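Local atomic coordinates of tudor domain-containing protein 1 (Homo sapiens, PDB entry 5M9N), a protein that binds proteins carrying methylated arginines, such as Piwi proteins, through its Tudor domains and probably acts in piRNA-guided repression of transposons during spermatogenesis. Residues A[115-123]-A[140-148]. Residues are numbered along the deposited sequence; the frame is centred on the assembly and turned at random. Where two conformers were deposited one is given.
Sequences VGYVDYGNF and ELPMQAIKC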
loop_
_atom_site.group_PDB
_atom_site.type_symbol
_atom_site.label_atom_id
_atom_site.label_comp_id
_atom_site.label_asym_id
_atom_site.label_seq_id
_atom_site.Cartn_x
_atom_site.Cartn_y
_atom_site.Cartn_z
ATOM N N VAL A 115 2.679 -12.326 1.642
ATOM C CA VAL A 115 3.414 -11.088 1.833
ATOM C C VAL A 115 2.573 -9.863 1.377
ATOM O O VAL A 115 1.786 -10.006 0.467
ATOM C CB VAL A 115 4.782 -11.042 1.105
ATOM C CG1 VAL A 115 5.722 -12.183 1.579
ATOM C CG2 VAL A 115 4.647 -11.021 -0.430
ATOM N N GLY A 116 2.719 -8.747 2.071
ATOM C CA GLY A 116 2.111 -7.450 1.663
ATOM C C GLY A 116 3.147 -6.504 1.103
ATOM O O GLY A 116 4.227 -6.331 1.697
ATOM N N TYR A 117 2.872 -5.946 -0.075
ATOM C CA TYR A 117 3.825 -5.029 -0.708
ATOM C C TYR A 117 3.668 -3.678 -0.088
ATOM O O TYR A 117 2.642 -2.986 -0.303
ATOM C CB TYR A 117 3.626 -4.988 -2.205
ATOM C CG TYR A 117 4.009 -6.297 -2.863
ATOM C CD1 TYR A 117 5.332 -6.657 -3.007
ATOM C CD2 TYR A 117 3.041 -7.224 -3.244
ATOM C CE1 TYR A 117 5.688 -7.852 -3.588
ATOM C CE2 TYR A 117 3.397 -8.415 -3.813
ATOM C CZ TYR A 117 4.733 -8.759 -3.954
ATOM O OH TYR A 117 5.083 -9.959 -4.569
ATOM N N VAL A 118 4.641 -3.304 0.728
ATOM C CA VAL A 118 4.432 -2.171 1.629
ATOM C C VAL A 118 4.439 -0.786 0.908
ATOM O O VAL A 118 4.056 0.245 1.447
ATOM C CB VAL A 118 5.473 -2.112 2.727
ATOM C CG1 VAL A 118 5.280 -3.266 3.675
ATOM C CG2 VAL A 118 6.899 -2.033 2.187
ATOM N N ASP A 119 4.880 -0.792 -0.289
ATOM C CA ASP A 119 4.883 0.479 -1.086
ATOM C C ASP A 119 3.731 0.605 -2.043
ATOM O O ASP A 119 3.573 1.701 -2.722
ATOM C CB ASP A 119 6.203 0.529 -1.798
ATOM C CG ASP A 119 7.335 0.757 -0.870
ATOM O OD1 ASP A 119 7.247 1.666 0.031
ATOM O OD2 ASP A 119 8.343 0.073 -1.107
ATOM N N TYR A 120 2.882 -0.431 -2.101
ATOM C CA TYR A 120 1.833 -0.524 -3.115
ATOM C C TYR A 120 0.513 -0.911 -2.544
ATOM O O TYR A 120 -0.515 -0.440 -3.041
ATOM C CB TYR A 120 2.199 -1.463 -4.310
ATOM C CG TYR A 120 3.291 -0.923 -5.129
ATOM C CD1 TYR A 120 4.612 -1.088 -4.733
ATOM C CD2 TYR A 120 3.027 -0.188 -6.292
ATOM C CE1 TYR A 120 5.639 -0.547 -5.421
ATOM C CE2 TYR A 120 4.069 0.401 -7.012
ATOM C CZ TYR A 120 5.366 0.198 -6.577
ATOM O OH TYR A 120 6.460 0.738 -7.174
ATOM N N GLY A 121 0.481 -1.826 -1.571
ATOM C CA GLY A 121 -0.721 -2.196 -0.919
ATOM C C GLY A 121 -1.363 -3.501 -1.286
ATOM O O GLY A 121 -2.298 -3.972 -0.575
ATOM N N ASN A 122 -0.863 -4.123 -2.336
ATOM C CA ASN A 122 -1.321 -5.427 -2.732
ATOM C C ASN A 122 -0.550 -6.499 -1.932
ATOM O O ASN A 122 0.321 -6.196 -1.103
ATOM C CB ASN A 122 -1.215 -5.595 -4.269
ATOM C CG ASN A 122 0.198 -5.548 -4.762
ATOM O OD1 ASN A 122 0.968 -4.683 -4.398
ATOM N ND2 ASN A 122 0.577 -6.556 -5.492
ATOM N N PHE A 123 -0.936 -7.744 -2.159
ATOM C CA PHE A 123 -0.431 -8.892 -1.437
ATOM C C PHE A 123 -0.456 -10.127 -2.341
ATOM O O PHE A 123 -1.151 -10.164 -3.322
ATOM C CB PHE A 123 -1.214 -9.073 -0.143
ATOM C CG PHE A 123 -2.617 -9.577 -0.353
ATOM C CD1 PHE A 123 -2.858 -10.946 -0.612
ATOM C CD2 PHE A 123 -3.692 -8.696 -0.314
ATOM C CE1 PHE A 123 -4.112 -11.396 -0.902
ATOM C CE2 PHE A 123 -4.979 -9.156 -0.579
ATOM C CZ PHE A 123 -5.193 -10.517 -0.828
ATOM N N GLU A 140 15.434 3.323 4.031
ATOM C CA GLU A 140 15.520 4.757 4.230
ATOM C C GLU A 140 14.314 5.502 3.636
ATOM O O GLU A 140 13.852 6.439 4.262
ATOM C CB GLU A 140 16.844 5.304 3.700
ATOM C CG GLU A 140 18.005 4.857 4.565
ATOM C CD GLU A 140 19.337 5.410 4.124
ATOM O OE1 GLU A 140 19.444 5.853 2.958
ATOM O OE2 GLU A 140 20.287 5.367 4.931
ATOM N N LEU A 141 13.800 5.072 2.478
ATOM C CA LEU A 141 12.527 5.572 1.968
ATOM C C LEU A 141 11.375 5.139 2.888
ATOM O O LEU A 141 11.305 3.976 3.220
ATOM C CB LEU A 141 12.259 5.045 0.547
ATOM C CG LEU A 141 11.081 5.754 -0.177
ATOM C CD1 LEU A 141 11.483 7.191 -0.419
ATOM C CD2 LEU A 141 10.698 5.113 -1.497
ATOM N N PRO A 142 10.499 6.073 3.329
ATOM C CA PRO A 142 9.328 5.587 4.031
ATOM C C PRO A 142 8.434 4.736 3.149
ATOM O O PRO A 142 8.391 4.903 1.914
ATOM C CB PRO A 142 8.621 6.855 4.540
ATOM C CG PRO A 142 9.555 7.985 4.317
ATOM C CD PRO A 142 10.723 7.514 3.538
ATOM N N MET A 143 7.729 3.816 3.792
ATOM C CA MET A 143 6.774 2.982 3.124
ATOM C C MET A 143 5.703 3.794 2.378
ATOM O O MET A 143 5.084 4.734 2.921
ATOM C CB MET A 143 6.110 2.020 4.119
ATOM C CG MET A 143 7.063 1.046 4.764
ATOM S SD MET A 143 6.238 -0.067 5.914
ATOM C CE MET A 143 5.771 1.112 7.167
ATOM N N GLN A 144 5.522 3.503 1.108
ATOM C CA GLN A 144 4.740 4.398 0.290
ATOM C C GLN A 144 3.237 4.130 0.167
ATOM O O GLN A 144 2.556 4.983 -0.408
ATOM C CB GLN A 144 5.378 4.495 -1.072
ATOM C CG GLN A 144 6.803 5.063 -1.001
ATOM C CD GLN A 144 6.845 6.543 -0.683
ATOM O OE1 GLN A 144 6.205 7.356 -1.396
ATOM N NE2 GLN A 144 7.619 6.922 0.306
ATOM N N ALA A 145 2.730 2.971 0.581
ATOM C CA ALA A 145 1.308 2.665 0.466
ATOM C C ALA A 145 0.671 3.204 1.727
ATOM O O ALA A 145 1.046 2.794 2.825
ATOM C CB ALA A 145 1.046 1.186 0.365
ATOM N N ILE A 146 -0.180 4.208 1.590
ATOM C CA ILE A 146 -0.768 4.850 2.759
ATOM C C ILE A 146 -2.123 4.191 3.002
ATOM O O ILE A 146 -2.977 4.234 2.135
ATOM C CB ILE A 146 -0.933 6.344 2.540
ATOM C CG1 ILE A 146 0.430 7.029 2.377
ATOM C CG2 ILE A 146 -1.621 6.987 3.722
ATOM C CD1 ILE A 146 0.355 8.168 1.404
ATOM N N LYS A 147 -2.301 3.580 4.188
ATOM C CA LYS A 147 -3.528 2.888 4.517
ATOM C C LYS A 147 -4.608 3.874 4.955
ATOM O O LYS A 147 -4.394 4.682 5.848
ATOM C CB LYS A 147 -3.289 1.864 5.633
ATOM C CG LYS A 147 -4.547 1.123 6.036
ATOM C CD LYS A 147 -5.237 0.498 4.843
ATOM C CE LYS A 147 -6.614 0.036 5.270
ATOM N NZ LYS A 147 -7.506 0.967 6.044
ATOM N N CYS A 148 -5.771 3.769 4.318
ATOM C CA CYS A 148 -6.828 4.721 4.408
ATOM C C CYS A 148 -8.166 4.072 4.687
ATOM O O CYS A 148 -8.436 2.940 4.274
ATOM C CB CYS A 148 -6.953 5.475 3.076
ATOM S SG CYS A 148 -5.498 6.482 2.715
HETATM O O HOH W 1 2.657 0.601 3.696
#
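With chi1 of D119 at -70°, its CG stands beside the backbone N, and OD1 reaches the amide of Q144. D119 OD1 accepts from Q144 N (2.7 Å) through its anti lone pair, the one directed away from OD2. Aspartate suits this place, being short enough to grip a main-chain N-H while its charge meets R101 in a salt bridge at the same oxygen. One residue on, A145 N donates to V118 O (3.2 Å, 155° at the hydrogen), and a water joins that carbonyl to A145 O. The methyl of A145 fits closely over the turn, its CB 3.5 Å from Y120 N; G121, beside it, has a positive phi of 103°, which glycine adopts readily. On the flank, M143 sets CG against V118 CG2 and SD 3.9 Å from V118 CB, the branched valine offering a broad apolar surface to the flexible thioether. Q144 bends back at chi2, and its NE2 donates to P142 O from above the carbonyl plane. Y117, Y120 and N122 pack on the modified side chain of the bound dimethylated peptide, as expected of a Tudor aromatic cage. In this extended second Tudor domain, the contact ties the turn between strands 112-117 and 123-127 to the chain entering strand 146-150, alongside helix 58-73 and strand 49-54.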